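PDB 5DS0: peptidase M42 from Thaumarchaeota archaeon SCGC AB-539-E09, which probably removes amino acids from the N-terminal end of peptides as a two-metal aminopeptidase, working as a twelve-subunit TET assembly. Local coordinates for residues M10-E15 with N27-E32; D181-F186 with K334-A339; P230-V235 with E353-F358; G303-N308 with C312-I317. All coordinates share one frame; numbering follows the deposited sequence.

Contact 1 (M10-E15 with N27-E32)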
loop_
_atom_site.group_PDB
_atom_site.type_symbol
_atom_site.label_atom_id
_atom_site.label_comp_id
_atom_site.label_asym_id
_atom_site.label_seq_id
_atom_site.Cartn_x
_atom_site.Cartn_y
_atom_site.Cartn_z
HETATM N N MSE C 10 6.329 -14.995 -50.868
HETATM C CA MSE C 10 6.041 -14.223 -49.660
HETATM C C MSE C 10 4.841 -14.794 -48.967
HETATM O O MSE C 10 4.909 -15.123 -47.807
HETATM C CB MSE C 10 5.865 -12.728 -49.938
HETATM C CG MSE C 10 6.109 -11.958 -48.650
HETATM SE SE MSE C 10 5.770 -10.013 -48.836
HETATM C CE MSE C 10 7.436 -9.622 -49.809
ATOM N N LYS C 11 3.729 -14.920 -49.676
ATOM C CA LYS C 11 2.494 -15.456 -49.097
ATOM C C LYS C 11 2.721 -16.818 -48.450
ATOM O O LYS C 11 2.308 -17.068 -47.332
ATOM C CB LYS C 11 1.412 -15.559 -50.183
ATOM C CG LYS C 11 0.061 -16.055 -49.714
ATOM C CD LYS C 11 -0.946 -15.952 -50.842
ATOM C CE LYS C 11 -2.379 -15.837 -50.346
ATOM N NZ LYS C 11 -2.875 -17.167 -49.900
ATOM N N THR C 12 3.378 -17.695 -49.175
ATOM C CA THR C 12 3.574 -19.051 -48.724
ATOM C C THR C 12 4.429 -19.123 -47.470
ATOM O O THR C 12 4.138 -19.908 -46.564
ATOM C CB THR C 12 4.199 -19.875 -49.851
ATOM O OG1 THR C 12 3.281 -19.882 -50.939
ATOM C CG2 THR C 12 4.450 -21.303 -49.430
ATOM N N LEU C 13 5.480 -18.316 -47.434
ATOM C CA LEU C 13 6.327 -18.196 -46.248
ATOM C C LEU C 13 5.575 -17.716 -45.014
ATOM O O LEU C 13 5.617 -18.357 -43.973
ATOM C CB LEU C 13 7.470 -17.206 -46.495
ATOM C CG LEU C 13 8.620 -17.653 -47.390
ATOM C CD1 LEU C 13 9.524 -16.462 -47.665
ATOM C CD2 LEU C 13 9.392 -18.776 -46.741
HETATM N N MSE C 14 4.894 -16.584 -45.134
HETATM C CA MSE C 14 4.186 -16.009 -43.998
HETATM C C MSE C 14 3.046 -16.889 -43.543
HETATM O O MSE C 14 2.602 -16.766 -42.401
HETATM C CB MSE C 14 3.608 -14.631 -44.317
HETATM C CG MSE C 14 4.610 -13.575 -44.780
HETATM SE SE MSE C 14 6.374 -13.685 -43.905
HETATM C CE MSE C 14 7.472 -13.158 -45.447
ATOM N N GLU C 15 2.533 -17.751 -44.423
ATOM C CA GLU C 15 1.430 -18.632 -44.058
ATOM C C GLU C 15 1.881 -20.022 -43.618
ATOM O O GLU C 15 1.099 -20.776 -43.070
ATOM C CB GLU C 15 0.425 -18.734 -45.204
ATOM C CG GLU C 15 -0.446 -17.490 -45.355
ATOM C CD GLU C 15 -1.557 -17.663 -46.374
ATOM O OE1 GLU C 15 -1.515 -18.668 -47.126
ATOM O OE2 GLU C 15 -2.468 -16.796 -46.428
ATOM N N ASN C 27 11.523 -24.305 -44.300
ATOM C CA ASN C 27 12.808 -24.437 -44.958
ATOM C C ASN C 27 12.720 -25.287 -46.223
ATOM O O ASN C 27 13.530 -25.146 -47.126
ATOM C CB ASN C 27 13.853 -24.930 -43.953
ATOM C CG ASN C 27 14.411 -23.785 -43.118
ATOM O OD1 ASN C 27 13.892 -22.672 -43.148
ATOM N ND2 ASN C 27 15.469 -24.049 -42.372
ATOM N N ALA C 28 11.733 -26.181 -46.283
ATOM C CA ALA C 28 11.436 -26.934 -47.508
ATOM C C ALA C 28 10.980 -25.982 -48.608
ATOM O O ALA C 28 11.369 -26.119 -49.760
ATOM C CB ALA C 28 10.373 -27.983 -47.239
ATOM N N ILE C 29 10.146 -25.027 -48.238
ATOM C CA ILE C 29 9.661 -24.017 -49.177
ATOM C C ILE C 29 10.808 -23.195 -49.740
ATOM O O ILE C 29 10.814 -22.849 -50.926
ATOM C CB ILE C 29 8.640 -23.079 -48.494
ATOM C CG1 ILE C 29 7.311 -23.818 -48.298
ATOM C CG2 ILE C 29 8.415 -21.819 -49.309
ATOM C CD1 ILE C 29 6.522 -23.342 -47.106
ATOM N N CYS C 30 11.770 -22.889 -48.875
ATOM C CA CYS C 30 12.959 -22.151 -49.268
ATOM C C CYS C 30 13.816 -22.963 -50.230
ATOM O O CYS C 30 14.262 -22.438 -51.238
ATOM C CB CYS C 30 13.780 -21.748 -48.035
ATOM S SG CYS C 30 12.971 -20.530 -46.966
ATOM N N LYS C 31 14.042 -24.235 -49.925
ATOM C CA LYS C 31 14.843 -25.088 -50.809
ATOM C C LYS C 31 14.240 -25.187 -52.184
ATOM O O LYS C 31 14.957 -25.141 -53.176
ATOM C CB LYS C 31 14.992 -26.500 -50.248
ATOM C CG LYS C 31 15.977 -26.579 -49.105
ATOM C CD LYS C 31 16.229 -28.025 -48.686
ATOM C CE LYS C 31 15.389 -28.377 -47.475
ATOM N NZ LYS C 31 15.441 -29.821 -47.136
ATOM N N GLU C 32 12.921 -25.337 -52.238
ATOM C CA GLU C 32 12.235 -25.501 -53.509
ATOM C C GLU C 32 12.346 -24.242 -54.378
ATOM O O GLU C 32 12.665 -24.328 -55.564
ATOM C CB GLU C 32 10.774 -25.862 -53.297
ATOM C CG GLU C 32 10.110 -26.347 -54.572
ATOM C CD GLU C 32 8.672 -26.787 -54.366
ATOM O OE1 GLU C 32 8.118 -26.542 -53.265
ATOM O OE2 GLU C 32 8.098 -27.392 -55.300
#
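I29 gives up the most surface here, with the methyl of T12 and the branched end of L13 both resting against it. T12 CG2 does the closest touching, 3.7 Å from I29 CD1, and it also lies against I29 CG1 and CG2, so one methyl meets the whole branched end of the isoleucine. The torsion of T12 explains this: CG2 stands anti to the backbone N and faces the other helix, while OG1 (chi1 -62°) sits beside that N and bonds back to the carbonyl of E8. The hydroxyl is thus satisfied within its own helix. L13 starts off to one side, but its CD2 swings in, passing I29 in the opposite sense with CD2 4.1 Å from I29 CG2. The same L13 CD2 lies 4.0 Å from C30 SG, so it bridges two neighbours on helix 24-34. Across this interface the contact is purely apolar. On its deeper side C30 continues onto F51 and M189, tying the pair to the sheet and to helix 179-197. The two segment axes approach to 10.2 Å at 161°, which, with the short loop joining the helices, makes this an antiparallel helical hairpin at the N-terminus.

Contact 2 (D181-F186 with K334-A339); sequences DRIGAF and KDTENA
The apolar part of this contact gathers on one methyl, T336 CG2, which meets both I183 CD1 and the F186 ring. I183 reaches it tip to tip: CG1 runs anti to the backbone N (chi1 -162°), extending the chain so that CD1 ends 3.9 Å from T336 CG2. F186 meets the same methyl at about a right angle. Its ring is also thrown out anti to the backbone N (chi1 176°), and its CE2 lies 4.0 Å from T336 CG2, with the methyl approaching the ring obliquely. L331 touches both I183 and T336, and M10 of helix 2-15 touches both I183 and F186.

The hydroxyl of T336 is satisfied away from the interface: OG1 lies 4.0 Å from I183 CD1 but spends its hydrogen bonding on the carbonyl of S332, one turn earlier. On the other helix, D181 OD1 makes a weak bond with G184 N at 3.2 Å, while its OD2 takes the backbone N-H of H66, a cobalt ligand. D181 follows D180, which binds both cobalt ions, and the peptide bond between them is cis. A glycine in place of T336 removes the methyl that both I183 CD1 and the F186 ring touch, and would probably leave a gap beside them and the S332 carbonyl without its hydroxyl partner. Buried and apolar, the contact therefore depends on shape for its fit, and it joins helix 333-349 to the helix whose first turn borders the two-cobalt site.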
loop_
_atom_site.group_PDB
_atom_site.type_symbol
_atom_site.label_atom_id
_atom_site.label_comp_id
_atom_site.label_asym_id
_atom_site.label_seq_id
_atom_site.Cartn_x
_atom_site.Cartn_y
_atom_site.Cartn_z
ATOM N N ASP C 181 11.269 -13.779 -38.897
ATOM C CA ASP C 181 12.155 -13.032 -39.787
ATOM C C ASP C 181 12.169 -13.657 -41.191
ATOM O O ASP C 181 13.205 -13.748 -41.849
ATOM C CB ASP C 181 13.549 -12.989 -39.185
ATOM C CG ASP C 181 14.521 -12.095 -39.956
ATOM O OD1 ASP C 181 14.080 -11.202 -40.711
ATOM O OD2 ASP C 181 15.736 -12.304 -39.773
ATOM N N ARG C 182 10.995 -14.072 -41.651
ATOM C CA ARG C 182 10.868 -14.665 -42.970
ATOM C C ARG C 182 10.990 -13.595 -44.030
ATOM O O ARG C 182 11.409 -13.888 -45.156
ATOM C CB ARG C 182 9.571 -15.458 -43.096
ATOM C CG ARG C 182 9.660 -16.768 -42.326
ATOM C CD ARG C 182 8.347 -17.522 -42.230
ATOM N NE ARG C 182 8.375 -18.476 -41.129
ATOM C CZ ARG C 182 7.322 -19.157 -40.682
ATOM N NH1 ARG C 182 6.137 -19.032 -41.262
ATOM N NH2 ARG C 182 7.455 -19.980 -39.646
ATOM N N ILE C 183 10.690 -12.349 -43.675
ATOM C CA ILE C 183 10.922 -11.259 -44.598
ATOM C C ILE C 183 12.421 -11.083 -44.823
ATOM O O ILE C 183 12.840 -10.772 -45.935
ATOM C CB ILE C 183 10.274 -9.933 -44.149
ATOM C CG1 ILE C 183 10.169 -8.966 -45.323
ATOM C CG2 ILE C 183 11.070 -9.273 -43.044
ATOM C CD1 ILE C 183 9.225 -9.425 -46.431
ATOM N N GLY C 184 13.228 -11.303 -43.790
ATOM C CA GLY C 184 14.686 -11.285 -43.946
ATOM C C GLY C 184 15.182 -12.426 -44.826
ATOM O O GLY C 184 16.058 -12.234 -45.670
ATOM N N ALA C 185 14.607 -13.608 -44.641
ATOM C CA ALA C 185 14.910 -14.750 -45.493
ATOM C C ALA C 185 14.465 -14.467 -46.916
ATOM O O ALA C 185 15.157 -14.801 -47.868
ATOM C CB ALA C 185 14.203 -15.980 -44.978
ATOM N N PHE C 186 13.311 -13.823 -47.056
ATOM C CA PHE C 186 12.800 -13.440 -48.361
ATOM C C PHE C 186 13.772 -12.532 -49.093
ATOM O O PHE C 186 14.024 -12.720 -50.275
ATOM C CB PHE C 186 11.449 -12.740 -48.209
ATOM C CG PHE C 186 10.883 -12.215 -49.499
ATOM C CD1 PHE C 186 10.112 -13.029 -50.310
ATOM C CD2 PHE C 186 11.094 -10.897 -49.872
ATOM C CE1 PHE C 186 9.576 -12.545 -51.483
ATOM C CE2 PHE C 186 10.556 -10.400 -51.038
ATOM C CZ PHE C 186 9.796 -11.225 -51.846
ATOM N N LYS C 334 7.817 -1.540 -50.303
ATOM C CA LYS C 334 8.822 -0.632 -50.797
ATOM C C LYS C 334 10.109 -0.731 -49.974
ATOM O O LYS C 334 11.194 -0.801 -50.553
ATOM C CB LYS C 334 8.288 0.785 -50.766
ATOM C CG LYS C 334 9.188 1.786 -51.454
ATOM C CD LYS C 334 8.769 3.202 -51.130
ATOM C CE LYS C 334 9.761 4.181 -51.729
ATOM N NZ LYS C 334 9.547 5.567 -51.213
ATOM N N ASP C 335 9.992 -0.723 -48.647
ATOM C CA ASP C 335 11.158 -0.902 -47.773
ATOM C C ASP C 335 11.875 -2.217 -48.094
ATOM O O ASP C 335 13.104 -2.271 -48.171
ATOM C CB ASP C 335 10.749 -0.954 -46.297
ATOM C CG ASP C 335 10.326 0.404 -45.719
ATOM O OD1 ASP C 335 10.606 1.461 -46.342
ATOM O OD2 ASP C 335 9.703 0.400 -44.609
ATOM N N THR C 336 11.088 -3.277 -48.271
ATOM C CA THR C 336 11.595 -4.605 -48.596
ATOM C C THR C 336 12.392 -4.577 -49.900
ATOM O O THR C 336 13.508 -5.084 -49.977
ATOM C CB THR C 336 10.426 -5.602 -48.739
ATOM O OG1 THR C 336 9.663 -5.576 -47.542
ATOM C CG2 THR C 336 10.909 -7.018 -48.981
ATOM N N GLU C 337 11.803 -3.982 -50.929
ATOM C CA GLU C 337 12.471 -3.860 -52.205
ATOM C C GLU C 337 13.822 -3.164 -52.046
ATOM O O GLU C 337 14.829 -3.597 -52.611
ATOM C CB GLU C 337 11.567 -3.104 -53.186
ATOM C CG GLU C 337 12.178 -2.839 -54.553
ATOM C CD GLU C 337 12.667 -4.101 -55.257
ATOM O OE1 GLU C 337 12.174 -5.215 -54.918
ATOM O OE2 GLU C 337 13.519 -3.979 -56.176
ATOM N N ASN C 338 13.830 -2.067 -51.303
ATOM C CA ASN C 338 15.052 -1.314 -51.083
ATOM C C ASN C 338 16.087 -2.092 -50.298
ATOM O O ASN C 338 17.285 -1.901 -50.499
ATOM C CB ASN C 338 14.755 0.014 -50.384
ATOM C CG ASN C 338 14.349 1.101 -51.351
ATOM O OD1 ASN C 338 14.788 1.125 -52.501
ATOM N ND2 ASN C 338 13.544 2.032 -50.880
ATOM N N ALA C 339 15.641 -2.938 -49.382
ATOM C CA ALA C 339 16.576 -3.789 -48.657
ATOM C C ALA C 339 17.240 -4.760 -49.608
ATOM O O ALA C 339 18.434 -5.017 -49.512
ATOM C CB ALA C 339 15.862 -4.542 -47.552
#

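Contact 3 (P230-V235 with E353-F358); sequences PDVALV and ETVEGF
Two valine torsions set up this contact. V355 holds CG1 anti to its backbone N (chi1 173°) and CG2 beside that N, so its two methyls fork toward the start of strand 232-240. V232 turns CG1 into the space between its backbone N and carbonyl carbon (chi1 54°), bringing that methyl out to the helix. The two side chains cross obliquely, with V232 CG1 4.2 Å from V355 CG2. The other prong, V355 CG1, settles 3.8 Å from D231 O and 4.2 Å from D231 CB, so the aspartate contributes its backbone and the root of its side chain. Its carboxylate is occupied elsewhere: OD2 takes the backbone N-H of R60 and pairs with R58. V232 goes on to touch I61 of the adjacent strand and L275 of helix 273-285.

Farther along, F358 packs against the helix backbone: T354 O sits 3.4 Å above the plane of the F358 ring, over its centre, and the same ring packs edge-to-face with F278. F358 O accepts bonds from N272 and from R24 of the second subunit, which puts the chain's end beside a subunit interface. A short C-terminal helix laid against the opening residues of a central parallel strand, next to a longer covering helix, is consistent with the helix-flanked mixed sheet of the M42 peptidase catalytic domain.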
loop_
_atom_site.group_PDB
_atom_site.type_symbol
_atom_site.label_atom_id
_atom_site.label_comp_id
_atom_site.label_asym_id
_atom_site.label_seq_id
_atom_site.Cartn_x
_atom_site.Cartn_y
_atom_site.Cartn_z
ATOM N N PRO C 230 32.513 -17.468 -41.883
ATOM C CA PRO C 230 32.364 -16.251 -42.672
ATOM C C PRO C 230 33.418 -15.195 -42.368
ATOM O O PRO C 230 33.898 -15.101 -41.229
ATOM C CB PRO C 230 30.985 -15.749 -42.253
ATOM C CG PRO C 230 30.863 -16.176 -40.826
ATOM C CD PRO C 230 31.562 -17.507 -40.754
ATOM N N ASP C 231 33.737 -14.387 -43.377
ATOM C CA ASP C 231 34.665 -13.263 -43.229
ATOM C C ASP C 231 33.936 -11.936 -42.946
ATOM O O ASP C 231 34.526 -10.994 -42.401
ATOM C CB ASP C 231 35.533 -13.142 -44.477
ATOM C CG ASP C 231 36.422 -14.346 -44.678
ATOM O OD1 ASP C 231 37.324 -14.556 -43.845
ATOM O OD2 ASP C 231 36.201 -15.109 -45.654
ATOM N N VAL C 232 32.672 -11.858 -43.347
ATOM C CA VAL C 232 31.820 -10.721 -43.045
ATOM C C VAL C 232 30.368 -11.197 -43.048
ATOM O O VAL C 232 30.013 -12.100 -43.809
ATOM C CB VAL C 232 32.023 -9.581 -44.071
ATOM C CG1 VAL C 232 31.845 -10.088 -45.480
ATOM C CG2 VAL C 232 31.072 -8.423 -43.825
ATOM N N ALA C 233 29.524 -10.575 -42.228
ATOM C CA ALA C 233 28.137 -11.003 -42.117
ATOM C C ALA C 233 27.131 -9.865 -42.230
ATOM O O ALA C 233 27.288 -8.823 -41.604
ATOM C CB ALA C 233 27.944 -11.739 -40.809
ATOM N N LEU C 234 26.075 -10.098 -43.006
ATOM C CA LEU C 234 24.945 -9.184 -43.094
ATOM C C LEU C 234 23.726 -9.899 -42.555
ATOM O O LEU C 234 23.207 -10.799 -43.189
ATOM C CB LEU C 234 24.673 -8.787 -44.527
ATOM C CG LEU C 234 25.831 -8.213 -45.326
ATOM C CD1 LEU C 234 25.362 -7.915 -46.746
ATOM C CD2 LEU C 234 26.390 -6.961 -44.667
ATOM N N VAL C 235 23.285 -9.531 -41.364
ATOM C CA VAL C 235 22.117 -10.151 -40.790
ATOM C C VAL C 235 20.902 -9.317 -41.115
ATOM O O VAL C 235 20.906 -8.101 -40.939
ATOM C CB VAL C 235 22.270 -10.302 -39.283
ATOM C CG1 VAL C 235 20.965 -10.749 -38.660
ATOM C CG2 VAL C 235 23.363 -11.303 -38.990
ATOM N N GLU C 353 39.901 -7.075 -50.388
ATOM C CA GLU C 353 40.639 -5.922 -49.867
ATOM C C GLU C 353 39.784 -5.053 -48.933
ATOM O O GLU C 353 40.226 -4.679 -47.847
ATOM C CB GLU C 353 41.206 -5.099 -51.024
ATOM C CG GLU C 353 41.900 -3.812 -50.593
ATOM C CD GLU C 353 42.367 -2.967 -51.770
ATOM O OE1 GLU C 353 42.047 -3.308 -52.932
ATOM O OE2 GLU C 353 43.052 -1.950 -51.528
ATOM N N THR C 354 38.564 -4.740 -49.365
ATOM C CA THR C 354 37.617 -3.964 -48.558
ATOM C C THR C 354 37.334 -4.642 -47.218
ATOM O O THR C 354 37.312 -3.981 -46.180
ATOM C CB THR C 354 36.277 -3.765 -49.295
ATOM O OG1 THR C 354 36.504 -3.131 -50.558
ATOM C CG2 THR C 354 35.339 -2.895 -48.492
ATOM N N VAL C 355 37.132 -5.956 -47.258
ATOM C CA VAL C 355 36.802 -6.735 -46.075
ATOM C C VAL C 355 37.959 -6.834 -45.083
ATOM O O VAL C 355 37.750 -6.751 -43.868
ATOM C CB VAL C 355 36.330 -8.149 -46.463
ATOM C CG1 VAL C 355 36.137 -9.036 -45.236
ATOM C CG2 VAL C 355 35.031 -8.070 -47.256
ATOM N N GLU C 356 39.179 -7.010 -45.575
ATOM C CA GLU C 356 40.339 -7.001 -44.688
ATOM C C GLU C 356 40.533 -5.611 -44.072
ATOM O O GLU C 356 41.011 -5.502 -42.941
ATOM C CB GLU C 356 41.604 -7.463 -45.419
ATOM C CG GLU C 356 41.567 -8.943 -45.772
ATOM C CD GLU C 356 42.798 -9.431 -46.521
ATOM O OE1 GLU C 356 43.349 -8.667 -47.361
ATOM O OE2 GLU C 356 43.204 -10.600 -46.286
ATOM N N GLY C 357 40.138 -4.563 -44.802
ATOM C CA GLY C 357 40.191 -3.188 -44.300
ATOM C C GLY C 357 39.249 -2.878 -43.141
ATOM O O GLY C 357 39.362 -1.835 -42.510
ATOM N N PHE C 358 38.289 -3.761 -42.874
ATOM C CA PHE C 358 37.354 -3.582 -41.752
ATOM C C PHE C 358 37.955 -3.966 -40.409
ATOM O O PHE C 358 37.466 -3.562 -39.370
ATOM C CB PHE C 358 36.104 -4.437 -41.964
ATOM C CG PHE C 358 35.268 -4.042 -43.149
ATOM C CD1 PHE C 358 35.264 -2.740 -43.632
ATOM C CD2 PHE C 358 34.437 -4.976 -43.746
ATOM C CE1 PHE C 358 34.470 -2.389 -44.702
ATOM C CE2 PHE C 358 33.647 -4.636 -44.825
ATOM C CZ PHE C 358 33.664 -3.340 -45.300
#

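Contact 4 (G303-N308 with C312-I317)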
loop_
_atom_site.group_PDB
_atom_site.type_symbol
_atom_site.label_atom_id
_atom_site.label_comp_id
_atom_site.label_asym_id
_atom_site.label_seq_id
_atom_site.Cartn_x
_atom_site.Cartn_y
_atom_site.Cartn_z
ATOM N N GLY C 303 24.496 -11.591 -32.947
ATOM C CA GLY C 303 25.034 -11.777 -31.614
ATOM C C GLY C 303 25.930 -12.990 -31.491
ATOM O O GLY C 303 26.889 -12.959 -30.718
ATOM N N ARG C 304 25.622 -14.040 -32.255
ATOM C CA ARG C 304 26.442 -15.262 -32.291
ATOM C C ARG C 304 27.431 -15.304 -33.447
ATOM O O ARG C 304 28.562 -15.750 -33.286
ATOM C CB ARG C 304 25.556 -16.505 -32.368
ATOM C CG ARG C 304 24.832 -16.848 -31.087
ATOM C CD ARG C 304 25.741 -17.061 -29.897
ATOM N NE ARG C 304 25.011 -17.850 -28.911
ATOM C CZ ARG C 304 24.126 -17.367 -28.035
ATOM N NH1 ARG C 304 23.875 -16.058 -27.970
ATOM N NH2 ARG C 304 23.496 -18.205 -27.197
ATOM N N ILE C 305 26.988 -14.863 -34.615
ATOM C CA ILE C 305 27.809 -14.884 -35.816
ATOM C C ILE C 305 29.105 -14.099 -35.649
ATOM O O ILE C 305 30.172 -14.592 -36.037
ATOM C CB ILE C 305 27.024 -14.337 -37.023
ATOM C CG1 ILE C 305 25.976 -15.367 -37.457
ATOM C CG2 ILE C 305 27.953 -14.036 -38.184
ATOM C CD1 ILE C 305 24.879 -14.800 -38.329
ATOM N N HIS C 306 29.019 -12.894 -35.071
ATOM C CA HIS C 306 30.191 -12.011 -34.982
ATOM C C HIS C 306 31.217 -12.510 -33.982
ATOM O O HIS C 306 32.321 -11.994 -33.931
ATOM C CB HIS C 306 29.789 -10.553 -34.732
ATOM C CG HIS C 306 29.659 -10.160 -33.284
ATOM N ND1 HIS C 306 28.585 -10.522 -32.497
ATOM C CD2 HIS C 306 30.434 -9.362 -32.506
ATOM C CE1 HIS C 306 28.721 -9.995 -31.292
ATOM N NE2 HIS C 306 29.833 -9.282 -31.271
HETATM N N MSE C 307 30.845 -13.527 -33.214
HETATM C CA MSE C 307 31.692 -14.119 -32.197
HETATM C C MSE C 307 32.266 -15.441 -32.632
HETATM O O MSE C 307 32.942 -16.124 -31.854
HETATM C CB MSE C 307 30.803 -14.416 -30.979
HETATM C CG MSE C 307 31.549 -14.108 -29.699
HETATM SE SE MSE C 307 30.668 -12.521 -28.991
HETATM C CE MSE C 307 29.326 -13.497 -27.902
ATOM N N ASN C 308 32.014 -15.816 -33.878
ATOM C CA ASN C 308 32.511 -17.071 -34.419
ATOM C C ASN C 308 34.031 -17.072 -34.571
ATOM O O ASN C 308 34.604 -16.141 -35.141
ATOM C CB ASN C 308 31.865 -17.344 -35.774
ATOM C CG ASN C 308 32.307 -18.654 -36.373
ATOM O OD1 ASN C 308 33.060 -18.675 -37.337
ATOM N ND2 ASN C 308 31.864 -19.754 -35.788
ATOM N N CYS C 312 33.992 -11.957 -36.469
ATOM C CA CYS C 312 33.541 -11.727 -37.825
ATOM C C CYS C 312 32.836 -10.387 -37.866
ATOM O O CYS C 312 31.836 -10.206 -37.172
ATOM C CB CYS C 312 32.579 -12.838 -38.241
ATOM S SG CYS C 312 31.764 -12.534 -39.811
ATOM N N PRO C 313 33.348 -9.434 -38.653
ATOM C CA PRO C 313 32.660 -8.147 -38.743
ATOM C C PRO C 313 31.240 -8.330 -39.269
ATOM O O PRO C 313 31.025 -8.998 -40.281
ATOM C CB PRO C 313 33.503 -7.345 -39.742
ATOM C CG PRO C 313 34.755 -8.104 -39.919
ATOM C CD PRO C 313 34.454 -9.534 -39.605
ATOM N N SER C 314 30.273 -7.745 -38.571
ATOM C CA SER C 314 28.875 -7.944 -38.914
ATOM C C SER C 314 28.073 -6.693 -38.706
ATOM O O SER C 314 28.469 -5.800 -37.954
ATOM C CB SER C 314 28.262 -9.056 -38.059
ATOM O OG SER C 314 29.119 -10.179 -38.011
ATOM N N VAL C 315 26.935 -6.644 -39.382
ATOM C CA VAL C 315 26.042 -5.521 -39.274
ATOM C C VAL C 315 24.622 -6.032 -39.459
ATOM O O VAL C 315 24.408 -6.974 -40.186
ATOM C CB VAL C 315 26.435 -4.441 -40.307
ATOM C CG1 VAL C 315 25.793 -4.684 -41.662
ATOM C CG2 VAL C 315 26.094 -3.063 -39.794
ATOM N N VAL C 316 23.662 -5.426 -38.767
ATOM C CA VAL C 316 22.259 -5.817 -38.932
ATOM C C VAL C 316 21.509 -4.798 -39.776
ATOM O O VAL C 316 21.534 -3.606 -39.502
ATOM C CB VAL C 316 21.521 -5.948 -37.595
ATOM C CG1 VAL C 316 20.107 -6.442 -37.816
ATOM C CG2 VAL C 316 22.256 -6.888 -36.657
ATOM N N ILE C 317 20.841 -5.301 -40.808
ATOM C CA ILE C 317 20.033 -4.482 -41.693
ATOM C C ILE C 317 18.596 -4.914 -41.516
ATOM O O ILE C 317 18.313 -6.101 -41.529
ATOM C CB ILE C 317 20.461 -4.676 -43.141
ATOM C CG1 ILE C 317 21.848 -4.067 -43.335
ATOM C CG2 ILE C 317 19.465 -4.017 -44.077
ATOM C CD1 ILE C 317 22.559 -4.490 -44.606
#
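H306 and C312 meet through their backbones: C312 N donates to H306 O at 3.0 Å, an N-H...O angle of 145°. In return C312 O receives a CA-H...O contact from H306 CA at 3.3 Å. With CG set between backbone N and carbonyl carbon (chi1 89°), the imidazole ring itself leads away from the strand, bonds through ND1 to A302 O, and packs on R219 of the second subunit.

S314 fills the corner that results. Its OG stands beside its own backbone N (chi1 -46°), which lets it donate to C312 O at 2.8 Å, from above the carbonyl plane. The same OG lies 3.4 Å from H306 CB and 4.0 Å from I305 CG2. Replacing S314 with alanine would probably cost C312 O its hydroxyl donor and open a gap beside H306 CB. C312 CB lies 3.7 Å from I305 O, and C312 SG stays at a looser 4.4 Å from I305 CG2. I305 itself continues onto A233 and V235.

Chain direction reverses through the type I turn from I305 to N308, and the H306-C312 bond closes the loop behind it. This is a tight helix-turn-strand connection, delivering the chain from short helix 302-305 into strand 314-322, a parallel neighbour of strand 232-240 in the central mixed sheet.

The four contacts form two neighbouring pairs. Contacts 1 and 2, with centres 14 Å apart, meet where helix 2-15 lies on helix 179-197: R182 NH1 bonds to L13 O, and M10 packs on F186. Contacts 3 and 4, 10 Å apart, share the mixed sheet, since strands 232-240 and 314-322 lie side by side and parallel, and both touch the second subunit. Between the pairs, contacts 2 and 3 are 21 Å apart, yet helices 333-349 and 352-356 follow directly in sequence. Contact 1 closes first along the chain; contacts 2 and 3 interleave, and contact 4 falls within both spans. Contacts 2 and 3 thus join regions over a hundred residues apart, while contacts 1 and 4 are local; strand 232-240 carries the cobalt ligand E237.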